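PDB 5C9F: ApRick protease from Rickettsia conorii, which probably cleaves peptide bonds as a retropepsin-like aspartic endopeptidase, the crystallised chain being the protease portion of a longer, probably membrane-anchored protein. Local coordinates for residues 12-17 with 121-126. Residues are numbered along the deposited sequence; the frame is centred on the assembly and turned at random.
Sequences IIARNR and KDLLIL
Ile13 and Leu124 form a hydrogen-bonded pair in the three-stranded antiparallel sheet of this retropepsin-like domain, where strand 123-131 lies in the middle between 2-14 and 116-120. The N-H of Ile13 meets Leu124 O at 2.9 Å, and the return bond from Leu124 N to Ile13 O is the straighter of the two (168°). Branched, apolar side chains suit the buried Ile12, Ile13, Leu123, Leu124 and Ile125. On the Ile12 face, that residue's two branches divide the work: CG2, anti to the backbone N, leans diagonally to Leu123 CD2, while CG1 faces CG1 of the opposite Ile125 at 4.4 Å. Leu123 CD2 is the bump here, set in the notch between Ile12 CG2 (4.0 Å) and CB of Ala14 (4.4 Å), a small residue at the exposed end of this face. Ile12 of the second subunit packs on both Ile12 and Leu123. On the other face, the CB atoms of Ile13 and Leu124 stand side by side, and Phe117, Ile119 and Phe21 close around the leucine. Beyond Ala14, where one strand has ended and the other has yet to begin, polar groups take over: Arg15 N bonds to Asp122 O, and the arginine side chain crosses the aspartate nearly at a right angle. Gly19 O receives NH1, a second hold on the guanidinium, whose NE meets the anti side of Asp122 OD1 at 3.0 Å in a bent salt bridge, the guanidinium and carboxylate planes 83° apart.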
loop_
_atom_site.group_PDB
_atom_site.type_symbol
_atom_site.label_atom_id
_atom_site.label_comp_id
_atom_site.label_asym_id
_atom_site.label_seq_id
_atom_site.Cartn_x
_atom_site.Cartn_y
_atom_site.Cartn_z
ATOM N N ILE A 12 6.396 13.401 5.120
ATOM C CA ILE A 12 7.715 13.920 4.779
ATOM C C ILE A 12 7.887 15.280 5.438
ATOM O O ILE A 12 7.007 16.147 5.347
ATOM C CB ILE A 12 7.873 14.137 3.270
ATOM C CG1 ILE A 12 7.672 12.817 2.535
ATOM C CG2 ILE A 12 9.255 14.693 2.946
ATOM C CD1 ILE A 12 7.454 13.028 1.048
ATOM N N ILE A 13 8.981 15.431 6.163
ATOM C CA ILE A 13 9.241 16.623 6.946
ATOM C C ILE A 13 10.586 17.156 6.592
ATOM O O ILE A 13 11.569 16.400 6.621
ATOM C CB ILE A 13 9.127 16.329 8.445
ATOM C CG1 ILE A 13 7.640 16.143 8.782
ATOM C CG2 ILE A 13 9.621 17.518 9.297
ATOM C CD1 ILE A 13 7.401 15.259 9.948
ATOM N N ALA A 14 10.643 18.467 6.289
ATOM C CA ALA A 14 11.902 19.101 5.964
ATOM C C ALA A 14 12.581 19.559 7.259
ATOM O O ALA A 14 11.931 20.028 8.189
ATOM C CB ALA A 14 11.682 20.257 5.021
ATOM N N ARG A 15 13.895 19.391 7.309
ATOM C CA ARG A 15 14.666 19.777 8.455
ATOM C C ARG A 15 14.482 21.302 8.670
ATOM O O ARG A 15 14.468 22.018 7.753
ATOM C CB ARG A 15 16.152 19.474 8.240
ATOM C CG ARG A 15 16.937 19.578 9.530
ATOM C CD ARG A 15 18.430 19.381 9.287
ATOM N NE ARG A 15 18.779 18.027 8.846
ATOM C CZ ARG A 15 19.060 17.009 9.656
ATOM N NH1 ARG A 15 18.892 17.121 10.974
ATOM N NH2 ARG A 15 19.423 15.834 9.143
ATOM N N ASN A 16 14.258 21.711 9.903
ATOM C CA ASN A 16 14.160 23.101 10.242
ATOM C C ASN A 16 15.561 23.751 10.049
ATOM O O ASN A 16 16.570 23.078 10.153
ATOM C CB ASN A 16 13.715 23.167 11.674
ATOM C CG ASN A 16 13.379 24.562 12.119
ATOM O OD1 ASN A 16 14.258 25.365 12.364
ATOM N ND2 ASN A 16 12.089 24.834 12.272
ATOM N N ARG A 17 15.599 25.052 9.788
ATOM C CA ARG A 17 16.888 25.766 9.621
ATOM C C ARG A 17 17.711 25.662 10.908
ATOM O O ARG A 17 18.943 25.765 10.852
ATOM C CB ARG A 17 16.672 27.254 9.228
ATOM C CG ARG A 17 15.931 27.439 7.889
ATOM C CD ARG A 17 16.824 27.260 6.685
ATOM N NE ARG A 17 16.136 27.581 5.438
ATOM C CZ ARG A 17 16.516 28.480 4.527
ATOM N NH1 ARG A 17 17.563 29.294 4.703
ATOM N NH2 ARG A 17 15.781 28.625 3.418
ATOM N N LYS A 121 19.311 13.515 3.647
ATOM C CA LYS A 121 19.505 14.840 3.000
ATOM C C LYS A 121 18.465 15.940 3.397
ATOM O O LYS A 121 17.786 16.514 2.523
ATOM C CB LYS A 121 19.461 14.706 1.456
ATOM C CG LYS A 121 20.425 13.716 0.795
ATOM C CD LYS A 121 21.807 14.368 0.652
ATOM C CE LYS A 121 22.960 13.405 0.829
ATOM N NZ LYS A 121 23.416 13.328 2.242
ATOM N N ASP A 122 18.360 16.233 4.694
ATOM C CA ASP A 122 17.465 17.275 5.254
ATOM C C ASP A 122 16.004 16.897 5.188
ATOM O O ASP A 122 15.150 17.762 5.335
ATOM C CB ASP A 122 17.698 18.658 4.646
ATOM C CG ASP A 122 19.069 19.178 4.961
ATOM O OD1 ASP A 122 19.615 18.803 6.034
ATOM O OD2 ASP A 122 19.617 19.923 4.138
ATOM N N LEU A 123 15.711 15.606 4.996
ATOM C CA LEU A 123 14.310 15.097 5.008
ATOM C C LEU A 123 14.127 13.934 5.931
ATOM O O LEU A 123 14.986 13.053 6.037
ATOM C CB LEU A 123 13.909 14.564 3.648
ATOM C CG LEU A 123 13.821 15.539 2.519
ATOM C CD1 LEU A 123 13.501 14.776 1.233
ATOM C CD2 LEU A 123 12.784 16.630 2.820
ATOM N N LEU A 124 12.993 13.943 6.624
ATOM C CA LEU A 124 12.600 12.824 7.478
ATOM C C LEU A 124 11.379 12.237 6.808
ATOM O O LEU A 124 10.427 12.960 6.522
ATOM C CB LEU A 124 12.289 13.336 8.872
ATOM C CG LEU A 124 11.357 12.505 9.804
ATOM C CD1 LEU A 124 11.976 11.193 10.090
ATOM C CD2 LEU A 124 11.172 13.248 11.113
ATOM N N ILE A 125 11.392 10.928 6.591
ATOM C CA ILE A 125 10.324 10.254 5.871
ATOM C C ILE A 125 9.779 9.125 6.753
ATOM O O ILE A 125 10.521 8.228 7.188
ATOM C CB ILE A 125 10.819 9.693 4.520
ATOM C CG1 ILE A 125 11.416 10.814 3.652
ATOM C CG2 ILE A 125 9.686 8.985 3.805
ATOM C CD1 ILE A 125 12.902 10.705 3.394
ATOM N N LEU A 126 8.505 9.244 7.101
ATOM C CA LEU A 126 7.792 8.195 7.852
ATOM C C LEU A 126 6.794 7.522 6.893
ATOM O O LEU A 126 6.005 8.200 6.267
ATOM C CB LEU A 126 7.023 8.785 8.958
ATOM C CG LEU A 126 7.903 9.582 9.959
ATOM C CD1 LEU A 126 7.041 10.301 10.955
ATOM C CD2 LEU A 126 8.864 8.683 10.689
#